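Local coordinates for aerotolerance-related membrane protein (PDB 4JDU) that binds a calcium ion through its von Willebrand factor type A domain and probably contributes to aerotolerance as a membrane protein, at residues 10-15 with 96-101; 39-44 with 200-205; 53-58 with 112-117; 127-132 with 137-142. The protein carries 6 engineered substitutions. All blocks are in the same frame, centred on the assembly; numbering follows the deposited sequence.

Interaction 1: residues 10-15 with 96-101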
loop_
_atom_site.group_PDB
_atom_site.type_symbol
_atom_site.label_atom_id
_atom_site.label_comp_id
_atom_site.label_asym_id
_atom_site.label_seq_id
_atom_site.Cartn_x
_atom_site.Cartn_y
_atom_site.Cartn_z
ATOM N N GLU A 10 12.887 9.367 -4.704
ATOM C CA GLU A 10 11.568 9.233 -5.305
ATOM C C GLU A 10 10.833 8.090 -4.618
ATOM O O GLU A 10 11.382 6.998 -4.466
ATOM C CB GLU A 10 11.669 8.983 -6.813
ATOM C CG GLU A 10 12.221 10.176 -7.570
ATOM C CD GLU A 10 12.164 9.999 -9.069
ATOM O OE1 GLU A 10 11.593 8.990 -9.535
ATOM O OE2 GLU A 10 12.695 10.878 -9.782
ATOM N N VAL A 11 9.604 8.350 -4.179
ATOM C CA VAL A 11 8.837 7.348 -3.445
ATOM C C VAL A 11 7.516 7.073 -4.150
ATOM O O VAL A 11 6.705 7.981 -4.334
ATOM C CB VAL A 11 8.542 7.815 -1.999
ATOM C CG1 VAL A 11 7.736 6.758 -1.240
ATOM C CG2 VAL A 11 9.841 8.127 -1.269
HETATM N N MSE A 12 7.294 5.828 -4.557
HETATM C CA MSE A 12 6.016 5.464 -5.147
HETATM C C MSE A 12 5.196 4.680 -4.143
HETATM O O MSE A 12 5.581 3.577 -3.719
HETATM C CB MSE A 12 6.190 4.647 -6.431
HETATM C CG MSE A 12 4.875 4.182 -7.016
HETATM SE SE MSE A 12 3.703 5.670 -7.473
HETATM C CE MSE A 12 4.825 6.547 -8.778
ATOM N N ILE A 13 4.073 5.273 -3.750
ATOM C CA ILE A 13 3.117 4.608 -2.880
ATOM C C ILE A 13 2.269 3.670 -3.726
ATOM O O ILE A 13 1.791 4.044 -4.797
ATOM C CB ILE A 13 2.179 5.625 -2.204
ATOM C CG1 ILE A 13 2.982 6.696 -1.464
ATOM C CG2 ILE A 13 1.220 4.920 -1.251
ATOM C CD1 ILE A 13 3.818 6.148 -0.320
ATOM N N ALA A 14 2.093 2.440 -3.261
ATOM C CA ALA A 14 1.132 1.535 -3.885
ATOM C C ALA A 14 0.095 1.164 -2.836
ATOM O O ALA A 14 0.392 0.398 -1.914
ATOM C CB ALA A 14 1.829 0.290 -4.437
ATOM N N LEU A 15 -1.099 1.734 -2.965
ATOM C CA LEU A 15 -2.147 1.583 -1.958
ATOM C C LEU A 15 -3.194 0.573 -2.384
ATOM O O LEU A 15 -3.835 0.733 -3.423
ATOM C CB LEU A 15 -2.821 2.927 -1.681
ATOM C CG LEU A 15 -4.062 2.917 -0.773
ATOM C CD1 LEU A 15 -3.706 2.510 0.644
ATOM C CD2 LEU A 15 -4.663 4.293 -0.781
ATOM N N ASN A 96 5.146 -4.183 -9.895
ATOM C CA ASN A 96 5.642 -4.103 -11.266
ATOM C C ASN A 96 5.363 -2.738 -11.885
ATOM O O ASN A 96 6.224 -2.156 -12.534
ATOM C CB ASN A 96 5.016 -5.188 -12.149
ATOM C CG ASN A 96 5.646 -6.554 -11.944
ATOM O OD1 ASN A 96 6.731 -6.682 -11.372
ATOM N ND2 ASN A 96 4.969 -7.583 -12.428
ATOM N N LEU A 97 4.155 -2.225 -11.677
ATOM C CA LEU A 97 3.793 -0.931 -12.224
ATOM C C LEU A 97 4.625 0.162 -11.559
ATOM O O LEU A 97 5.149 1.055 -12.241
ATOM C CB LEU A 97 2.303 -0.678 -11.994
ATOM C CG LEU A 97 1.794 0.679 -12.468
ATOM C CD1 LEU A 97 1.971 0.843 -13.957
ATOM C CD2 LEU A 97 0.324 0.812 -12.074
ATOM N N ALA A 98 4.751 0.088 -10.233
ATOM C CA ALA A 98 5.554 1.064 -9.495
ATOM C C ALA A 98 7.006 1.100 -9.955
ATOM O O ALA A 98 7.587 2.185 -10.101
ATOM C CB ALA A 98 5.473 0.800 -7.994
ATOM N N ALA A 99 7.585 -0.078 -10.189
ATOM C CA ALA A 99 8.990 -0.167 -10.573
ATOM C C ALA A 99 9.262 0.512 -11.905
ATOM O O ALA A 99 10.389 0.903 -12.184
ATOM C CB ALA A 99 9.438 -1.622 -10.624
ATOM N N ARG A 100 8.230 0.653 -12.725
ATOM C CA ARG A 100 8.357 1.267 -14.033
ATOM C C ARG A 100 7.881 2.711 -14.052
ATOM O O ARG A 100 7.794 3.329 -15.119
ATOM C CB ARG A 100 7.598 0.426 -15.058
ATOM C CG ARG A 100 8.291 -0.909 -15.299
ATOM C CD ARG A 100 7.634 -1.714 -16.395
ATOM N NE ARG A 100 7.493 -0.973 -17.640
ATOM C CZ ARG A 100 6.740 -1.397 -18.650
ATOM N NH1 ARG A 100 6.644 -0.699 -19.779
ATOM N NH2 ARG A 100 6.084 -2.542 -18.515
ATOM N N SER A 101 7.629 3.265 -12.871
ATOM C CA SER A 101 6.992 4.574 -12.767
ATOM C C SER A 101 7.887 5.697 -12.250
ATOM O O SER A 101 7.416 6.825 -12.059
ATOM C CB SER A 101 5.751 4.484 -11.877
ATOM O OG SER A 101 4.755 3.689 -12.493
#
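A98 is the first residue of 96-101 to meet the strand 10-15, and it does so with its single methyl: CB rests against CG of M12, a selenomethionine, at 3.6 Å. M12 is modelled in two conformers, and its contacts and chain path are those of one of them. A98 also leans on I53 and I112, so it packs against side chains from three strands of the central sheet. M12 points toward the helix from the middle of its strand, with CG anti to the backbone N (chi1 176°). Beyond that point its chain folds back at chi2 and chi3 instead of extending, which carries the terminal methyl along the helix toward the end of the segment.

S101, in the turn that follows the helix, receives it, with CB lying 3.8 Å from CE of M12. The hydroxyl of S101 is turned to its own segment, where OG donates to O of L97 at 2.7 Å. This donor stands above the carbonyl plane, 42° out of it, while the backbone N of R100 reaches the same oxygen from the opposite face. Two bonds thus grip L97 O and hold the final turn together.

I53 and I65 also touch M12, placing it in the apolar layer between the helix 91-99 and the sheet. The polar groups of S101 and R100 are spent locally on L97 O, and what crosses to the strand is carbon against carbon, a buried apolar contact without a single cross-segment hydrogen bond.

Interaction 2: residues 39-44 with 200-205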
loop_
_atom_site.group_PDB
_atom_site.type_symbol
_atom_site.label_atom_id
_atom_site.label_comp_id
_atom_site.label_asym_id
_atom_site.label_seq_id
_atom_site.Cartn_x
_atom_site.Cartn_y
_atom_site.Cartn_z
ATOM N N SER A 39 -0.996 10.583 4.213
ATOM C CA SER A 39 -1.042 12.013 4.487
ATOM C C SER A 39 0.108 12.451 5.398
ATOM O O SER A 39 0.777 13.457 5.130
ATOM C CB SER A 39 -2.386 12.379 5.113
ATOM O OG SER A 39 -2.505 13.780 5.286
ATOM N N LYS A 40 0.342 11.698 6.469
ATOM C CA LYS A 40 1.443 12.011 7.378
ATOM C C LYS A 40 2.777 11.871 6.668
ATOM O O LYS A 40 3.678 12.700 6.839
ATOM C CB LYS A 40 1.425 11.094 8.609
ATOM C CG LYS A 40 0.183 11.222 9.456
ATOM C CD LYS A 40 -0.203 12.682 9.587
ATOM C CE LYS A 40 -1.509 12.857 10.335
ATOM N NZ LYS A 40 -1.854 14.303 10.441
ATOM N N LEU A 41 2.890 10.813 5.876
ATOM C CA LEU A 41 4.121 10.501 5.156
ATOM C C LEU A 41 4.535 11.643 4.234
ATOM O O LEU A 41 5.697 12.070 4.244
ATOM C CB LEU A 41 3.946 9.199 4.369
ATOM C CG LEU A 41 5.145 8.652 3.596
ATOM C CD1 LEU A 41 6.337 8.549 4.511
ATOM C CD2 LEU A 41 4.807 7.293 3.024
ATOM N N VAL A 42 3.589 12.152 3.450
ATOM C CA VAL A 42 3.900 13.248 2.535
ATOM C C VAL A 42 4.131 14.577 3.260
ATOM O O VAL A 42 4.978 15.373 2.834
ATOM C CB VAL A 42 2.847 13.413 1.413
ATOM C CG1 VAL A 42 2.683 12.119 0.640
ATOM C CG2 VAL A 42 1.522 13.876 1.970
ATOM N N ASP A 43 3.398 14.818 4.352
ATOM C CA ASP A 43 3.575 16.049 5.127
ATOM C C ASP A 43 4.949 16.067 5.787
ATOM O O ASP A 43 5.464 17.130 6.139
ATOM C CB ASP A 43 2.477 16.220 6.191
ATOM C CG ASP A 43 1.213 16.864 5.641
ATOM O OD1 ASP A 43 1.239 17.352 4.492
ATOM O OD2 ASP A 43 0.196 16.899 6.371
ATOM N N GLY A 44 5.541 14.887 5.946
ATOM C CA GLY A 44 6.875 14.771 6.512
ATOM C C GLY A 44 7.990 14.731 5.478
ATOM O O GLY A 44 9.137 14.432 5.814
ATOM N N LYS A 200 7.169 7.649 10.701
ATOM C CA LYS A 200 8.548 8.000 11.023
ATOM C C LYS A 200 9.501 6.878 10.631
ATOM O O LYS A 200 10.573 7.124 10.075
ATOM C CB LYS A 200 8.695 8.331 12.512
ATOM N N ALA A 201 9.101 5.645 10.915
ATOM C CA ALA A 201 9.940 4.494 10.619
ATOM C C ALA A 201 10.141 4.325 9.117
ATOM O O ALA A 201 11.241 3.992 8.663
ATOM C CB ALA A 201 9.343 3.242 11.226
ATOM N N ILE A 202 9.085 4.558 8.341
ATOM C CA ILE A 202 9.204 4.422 6.896
ATOM C C ILE A 202 10.031 5.570 6.299
ATOM O O ILE A 202 10.846 5.349 5.403
ATOM C CB ILE A 202 7.823 4.233 6.192
ATOM C CG1 ILE A 202 8.029 3.826 4.734
ATOM C CG2 ILE A 202 6.959 5.471 6.298
ATOM C CD1 ILE A 202 8.792 2.535 4.606
ATOM N N ASN A 203 9.843 6.785 6.814
ATOM C CA ASN A 203 10.669 7.923 6.407
ATOM C C ASN A 203 12.132 7.689 6.761
ATOM O O ASN A 203 13.037 8.085 6.024
ATOM C CB ASN A 203 10.186 9.219 7.067
ATOM C CG ASN A 203 8.991 9.830 6.356
ATOM O OD1 ASN A 203 7.924 10.005 6.947
ATOM N ND2 ASN A 203 9.165 10.161 5.080
ATOM N N GLN A 204 12.352 7.041 7.900
ATOM C CA GLN A 204 13.695 6.710 8.363
ATOM C C GLN A 204 14.380 5.711 7.436
ATOM O O GLN A 204 15.570 5.842 7.139
ATOM C CB GLN A 204 13.639 6.161 9.793
ATOM C CG GLN A 204 14.931 5.521 10.284
ATOM C CD GLN A 204 14.876 5.178 11.762
ATOM O OE1 GLN A 204 14.398 5.969 12.574
ATOM N NE2 GLN A 204 15.357 3.990 12.117
ATOM N N GLU A 205 13.626 4.717 6.978
ATOM C CA GLU A 205 14.158 3.726 6.046
ATOM C C GLU A 205 14.405 4.344 4.673
ATOM O O GLU A 205 15.404 4.047 4.013
ATOM C CB GLU A 205 13.197 2.544 5.920
ATOM C CG GLU A 205 13.701 1.433 5.013
ATOM C CD GLU A 205 15.016 0.842 5.482
ATOM O OE1 GLU A 205 15.226 0.733 6.711
ATOM O OE2 GLU A 205 15.843 0.486 4.617
#
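L41 and N203 bring the two helical segments 39-44 and 200-205 together, their CA atoms 7.1 Å apart, and the meeting is mainly one of side chains. One branch of L41 does most of the work. With CG anti to the backbone N (chi1 -177°), the side chain swings across the gap although its first bond sets off neither straight toward the partner helix nor straight away from it. Methyl CD1 then reaches CG2 of I202 at 3.6 Å and, beside it, CG of N203 at 3.5 Å.

The two partners receive this methyl differently. I202 offers its CG2 branch, while the rest of its side chain leads off toward the sheet, where it packs on N140. N203 presents the flat amide group itself: CD1 lies well to one side of the amide plane, and the leucine side chain passes at a slant to the amide. G44, the first residue to leave helical geometry after helix 37-43, lies beside N203 at the margin of the contact.

Neighbours place the pair in the fold. OE2 of E205, one turn beyond I202, accepts a hydrogen bond from NE2 of Q138 in the sheet, and D43 forms a salt bridge with K73 of helix 69-77. K40 packs on N196 and Q199, on the same helix as I202 and N203.

As an example of helices that share one face of a sheet, the pair shows a graded interface. Methyl meets methyl on its buried side, an amide takes over toward the solvent, and between these segments the contact is mainly van der Waals packing.

Interaction 3: residues 53-58 with 112-117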
loop_
_atom_site.group_PDB
_atom_site.type_symbol
_atom_site.label_atom_id
_atom_site.label_comp_id
_atom_site.label_asym_id
_atom_site.label_seq_id
_atom_site.Cartn_x
_atom_site.Cartn_y
_atom_site.Cartn_z
ATOM N N ILE A 53 0.003 4.932 -6.715
ATOM C CA ILE A 53 -0.720 3.896 -7.427
ATOM C C ILE A 53 -1.788 3.348 -6.485
ATOM O O ILE A 53 -1.556 3.232 -5.278
ATOM C CB ILE A 53 0.266 2.776 -7.820
ATOM C CG1 ILE A 53 1.065 3.222 -9.043
ATOM C CG2 ILE A 53 -0.444 1.448 -8.094
ATOM C CD1 ILE A 53 2.337 2.442 -9.238
ATOM N N VAL A 54 -2.967 3.058 -7.020
ATOM C CA VAL A 54 -3.954 2.277 -6.278
ATOM C C VAL A 54 -4.138 0.928 -6.954
ATOM O O VAL A 54 -3.956 0.791 -8.177
ATOM C CB VAL A 54 -5.319 3.002 -6.163
ATOM C CG1 VAL A 54 -5.169 4.308 -5.399
ATOM C CG2 VAL A 54 -5.943 3.237 -7.558
ATOM N N PHE A 55 -4.475 -0.090 -6.174
ATOM C CA PHE A 55 -4.673 -1.407 -6.768
ATOM C C PHE A 55 -5.715 -2.252 -6.055
ATOM O O PHE A 55 -5.935 -2.122 -4.849
ATOM C CB PHE A 55 -3.343 -2.178 -6.867
ATOM C CG PHE A 55 -2.790 -2.643 -5.537
ATOM C CD1 PHE A 55 -1.956 -1.815 -4.789
ATOM C CD2 PHE A 55 -3.089 -3.913 -5.038
ATOM C CE1 PHE A 55 -1.424 -2.243 -3.578
ATOM C CE2 PHE A 55 -2.573 -4.339 -3.806
ATOM C CZ PHE A 55 -1.743 -3.501 -3.083
ATOM N N ALA A 56 -6.330 -3.135 -6.828
ATOM C CA ALA A 56 -7.108 -4.236 -6.286
ATOM C C ALA A 56 -6.765 -5.420 -7.177
ATOM O O ALA A 56 -5.659 -5.946 -7.079
ATOM C CB ALA A 56 -8.601 -3.915 -6.297
ATOM N N GLY A 57 -7.664 -5.805 -8.073
ATOM C CA GLY A 57 -7.363 -6.858 -9.030
ATOM C C GLY A 57 -6.409 -6.388 -10.113
ATOM O O GLY A 57 -5.713 -7.191 -10.746
ATOM N N ASP A 58 -6.387 -5.078 -10.337
ATOM C CA ASP A 58 -5.447 -4.466 -11.265
ATOM C C ASP A 58 -4.882 -3.219 -10.598
ATOM O O ASP A 58 -5.406 -2.765 -9.577
ATOM C CB ASP A 58 -6.153 -4.095 -12.566
ATOM C CG ASP A 58 -7.532 -3.509 -12.330
ATOM N N ILE A 112 9.652 1.955 -3.162
ATOM C CA ILE A 112 8.236 1.636 -3.283
ATOM C C ILE A 112 7.714 1.350 -1.893
ATOM O O ILE A 112 8.377 0.669 -1.109
ATOM C CB ILE A 112 8.019 0.410 -4.186
ATOM C CG1 ILE A 112 8.522 0.706 -5.605
ATOM C CG2 ILE A 112 6.548 -0.023 -4.184
ATOM C CD1 ILE A 112 8.541 -0.503 -6.516
ATOM N N VAL A 113 6.550 1.908 -1.571
ATOM C CA VAL A 113 5.908 1.628 -0.286
ATOM C C VAL A 113 4.536 1.029 -0.548
ATOM O O VAL A 113 3.618 1.731 -0.981
ATOM C CB VAL A 113 5.775 2.902 0.574
ATOM C CG1 VAL A 113 5.123 2.572 1.923
ATOM C CG2 VAL A 113 7.137 3.557 0.789
ATOM N N VAL A 114 4.426 -0.280 -0.342
ATOM C CA VAL A 114 3.161 -0.989 -0.512
ATOM C C VAL A 114 2.381 -0.940 0.794
ATOM O O VAL A 114 2.918 -1.297 1.842
ATOM C CB VAL A 114 3.390 -2.460 -0.917
ATOM C CG1 VAL A 114 2.069 -3.145 -1.197
ATOM C CG2 VAL A 114 4.290 -2.546 -2.153
ATOM N N ILE A 115 1.130 -0.475 0.733
ATOM C CA ILE A 115 0.260 -0.387 1.909
ATOM C C ILE A 115 -0.952 -1.292 1.698
ATOM O O ILE A 115 -1.764 -1.071 0.802
ATOM C CB ILE A 115 -0.158 1.069 2.188
ATOM C CG1 ILE A 115 1.092 1.957 2.185
ATOM C CG2 ILE A 115 -0.888 1.178 3.510
ATOM C CD1 ILE A 115 0.831 3.406 2.476
ATOM N N THR A 116 -1.057 -2.335 2.515
ATOM C CA THR A 116 -1.956 -3.437 2.206
ATOM C C THR A 116 -2.216 -4.281 3.442
ATOM O O THR A 116 -1.462 -4.209 4.407
ATOM C CB THR A 116 -1.331 -4.339 1.095
ATOM O OG1 THR A 116 -2.235 -5.388 0.736
ATOM C CG2 THR A 116 0.008 -4.958 1.560
ATOM N N ASP A 117 -3.273 -5.087 3.409
ATOM C CA ASP A 117 -3.484 -6.088 4.453
ATOM C C ASP A 117 -2.812 -7.403 4.052
ATOM O O ASP A 117 -2.853 -8.395 4.794
ATOM C CB ASP A 117 -4.973 -6.267 4.758
ATOM C CG ASP A 117 -5.803 -6.565 3.522
ATOM O OD1 ASP A 117 -5.261 -7.140 2.548
ATOM O OD2 ASP A 117 -7.007 -6.238 3.538
#
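F55 is the residue of 53-58 that reaches the strand 112-117, and it has to cross a neighbour to do so. Strand 9-16 runs between the two, leaving the CA atoms of F55 and T116 9.6 Å apart. I53, earlier in the strand, pairs with I13 and L15 of that middle strand through its backbone. F55 continues the pairing with L15 and I17, while its CG lies between the backbone N and the carbonyl carbon (chi1 71°), which swings the ring over the intervening strand.

The far end of the ring makes both contacts. CZ of F55 comes within 4.3 Å of CB of T116, which sits at the ring edge and near its plane. The same CZ meets CG1 of V114 at 4.3 Å, approached obliquely. Beyond F55 the chain turns back, and A56 N donates to D58 O at 2.9 Å.

T116 turns its hydroxyl to other partners: OG1 is hydrogen-bonded to OD2 of D16 and to N of G118. Next to it D117, a calcium ligand in another structure of this protein but not bound to the metal here, forms a salt bridge with R30 and a hydrogen bond with S20. F55 also lies close to T89, which with S18 and S20 holds the calcium ion.

These residues fit the metal ion-dependent adhesion site of von Willebrand factor A domains. The ring lies beside the calcium-binding residues, where loose apolar packing meets the polar network.

Interaction 4: residues 127-132 with 137-142. Engineered in segment 127-132: A127 (natural residue Glu), S131 (natural residue Glu), S132 (natural residue Ala).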
loop_
_atom_site.group_PDB
_atom_site.type_symbol
_atom_site.label_atom_id
_atom_site.label_comp_id
_atom_site.label_asym_id
_atom_site.label_seq_id
_atom_site.Cartn_x
_atom_site.Cartn_y
_atom_site.Cartn_z
ATOM N N ALA A 127 8.254 -12.372 -6.240
ATOM C CA ALA A 127 9.078 -12.281 -7.448
ATOM C C ALA A 127 9.176 -10.836 -7.938
ATOM O O ALA A 127 10.238 -10.399 -8.391
ATOM C CB ALA A 127 8.513 -13.179 -8.542
ATOM N N ALA A 128 8.075 -10.098 -7.854
ATOM C CA ALA A 128 8.091 -8.699 -8.252
ATOM C C ALA A 128 9.008 -7.887 -7.340
ATOM O O ALA A 128 9.745 -7.015 -7.811
ATOM C CB ALA A 128 6.673 -8.110 -8.250
ATOM N N ALA A 129 8.949 -8.160 -6.041
ATOM C CA ALA A 129 9.806 -7.468 -5.086
ATOM C C ALA A 129 11.276 -7.762 -5.360
ATOM O O ALA A 129 12.107 -6.852 -5.306
ATOM C CB ALA A 129 9.437 -7.843 -3.645
ATOM N N LYS A 130 11.587 -9.027 -5.642
ATOM C CA LYS A 130 12.944 -9.432 -5.991
ATOM C C LYS A 130 13.447 -8.702 -7.236
ATOM O O LYS A 130 14.572 -8.202 -7.258
ATOM C CB LYS A 130 13.001 -10.941 -6.232
ATOM C CG LYS A 130 14.410 -11.465 -6.468
ATOM C CD LYS A 130 15.285 -11.160 -5.263
ATOM C CE LYS A 130 16.678 -11.754 -5.398
ATOM N NZ LYS A 130 17.434 -11.646 -4.118
ATOM N N SER A 131 12.606 -8.638 -8.261
ATOM C CA SER A 131 12.966 -7.971 -9.510
ATOM C C SER A 131 13.268 -6.499 -9.253
ATOM O O SER A 131 14.271 -5.960 -9.737
ATOM C CB SER A 131 11.826 -8.089 -10.521
ATOM O OG SER A 131 12.231 -7.600 -11.787
ATOM N N SER A 132 12.405 -5.869 -8.476
ATOM C CA SER A 132 12.565 -4.467 -8.123
ATOM C C SER A 132 13.878 -4.220 -7.379
ATOM O O SER A 132 14.671 -3.374 -7.778
ATOM C CB SER A 132 11.372 -4.008 -7.279
ATOM O OG SER A 132 11.435 -2.618 -7.023
ATOM N N ILE A 137 15.704 -0.808 -6.664
ATOM C CA ILE A 137 14.493 -0.161 -6.153
ATOM C C ILE A 137 13.979 -0.900 -4.925
ATOM O O ILE A 137 13.494 -2.033 -5.025
ATOM C CB ILE A 137 13.365 -0.125 -7.210
ATOM C CG1 ILE A 137 13.804 0.618 -8.472
ATOM C CG2 ILE A 137 12.091 0.505 -6.619
ATOM C CD1 ILE A 137 12.812 0.493 -9.612
ATOM N N GLN A 138 14.089 -0.259 -3.766
ATOM C CA GLN A 138 13.661 -0.864 -2.506
ATOM C C GLN A 138 12.146 -1.024 -2.433
ATOM O O GLN A 138 11.397 -0.143 -2.856
ATOM C CB GLN A 138 14.123 0.016 -1.347
ATOM C CG GLN A 138 13.634 -0.423 0.022
ATOM C CD GLN A 138 14.070 0.538 1.106
ATOM O OE1 GLN A 138 13.623 1.690 1.147
ATOM N NE2 GLN A 138 14.962 0.079 1.983
ATOM N N VAL A 139 11.698 -2.153 -1.895
ATOM C CA VAL A 139 10.267 -2.357 -1.665
ATOM C C VAL A 139 9.995 -2.558 -0.181
ATOM O O VAL A 139 10.481 -3.516 0.435
ATOM C CB VAL A 139 9.703 -3.558 -2.429
ATOM C CG1 VAL A 139 8.190 -3.624 -2.259
ATOM C CG2 VAL A 139 10.082 -3.492 -3.902
ATOM N N ASN A 140 9.226 -1.621 0.366
ATOM C CA ASN A 140 8.802 -1.626 1.762
ATOM C C ASN A 140 7.333 -1.992 1.829
ATOM O O ASN A 140 6.574 -1.737 0.896
ATOM C CB ASN A 140 9.005 -0.233 2.364
ATOM C CG ASN A 140 10.438 0.248 2.236
ATOM O OD1 ASN A 140 11.336 -0.262 2.915
ATOM N ND2 ASN A 140 10.664 1.238 1.365
ATOM N N VAL A 141 6.922 -2.574 2.946
ATOM C CA VAL A 141 5.523 -2.935 3.121
ATOM C C VAL A 141 4.988 -2.459 4.470
ATOM O O VAL A 141 5.587 -2.731 5.527
ATOM C CB VAL A 141 5.309 -4.460 2.985
ATOM C CG1 VAL A 141 3.833 -4.797 3.128
ATOM C CG2 VAL A 141 5.842 -4.976 1.647
ATOM N N LEU A 142 3.880 -1.721 4.426
ATOM C CA LEU A 142 3.164 -1.329 5.632
ATOM C C LEU A 142 1.893 -2.164 5.689
ATOM O O LEU A 142 1.017 -2.056 4.820
ATOM C CB LEU A 142 2.847 0.168 5.633
ATOM C CG LEU A 142 4.033 1.084 5.334
ATOM C CD1 LEU A 142 3.644 2.549 5.431
ATOM C CD2 LEU A 142 5.217 0.767 6.234
#
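S132 O is gripped by two donors, the backbone N of I137 and the hydroxyl of S135. The bond from I137 N measures 3.0 Å and is bent, with an N-H...O angle of 149°; its donor stands above the carbonyl plane, 40° out of it, and uses no lone pair direction. It joins the end region of helix 125-134 to the chain leading into strand 138-143.

S132 is an engineered residue modelled in two conformers. In the one described, OG lies anti to the backbone N (chi1 -175°) and donates to O of I137 at 2.9 Å, returning a bond to the residue that donates to its own carbonyl. This hydroxyl belongs to the construct and not to the natural sequence.

Further along, V139 points toward the helix. Its CG2 branch lies 4.4 Å from CB of A129 and, in the same S132 conformer, 3.7 Å from CB of S132, so one methyl bridges two successive turns. Q138, which points away, is joined on the far side of the strand to N140, whose ND2 donates to Q138 OE1 at 3.0 Å.

The contact closes the helix-to-strand half of the beta-alpha-beta unit formed by strand 109-116, helix 125-134 and strand 138-143. Its chemistry follows the chain: one backbone bond and, in this construct, the S132 hydroxyl link the helix to the returning chain, and beyond them the methyl of A129 lies against V139, where the CA atoms are 6.2 Å apart.

Interactions 1, 3 and 4 involve strands of one mixed sheet; interaction 2 joins two helices that pack on it. Interactions 1 and 3, with centres 9 Å apart, share its middle, where A14 O and F55 CE1 lie 3.6 Å apart. Interaction 4 extends the sheet from interaction 3, where I112 N and Q138 O approach to 2.7 Å, and meets interaction 1 through A99 O and I137 CD1 at 3.6 Å. Interaction 2 stands farther off, its centre 16 to 18 Å from the others, yet L41 CD2 packs on I13 CD1 of interaction 1 at 3.7 Å. Interaction 3 borders the metal site, the T116 side chain lying about 6 Å from the bound calcium; the other three lie away from it.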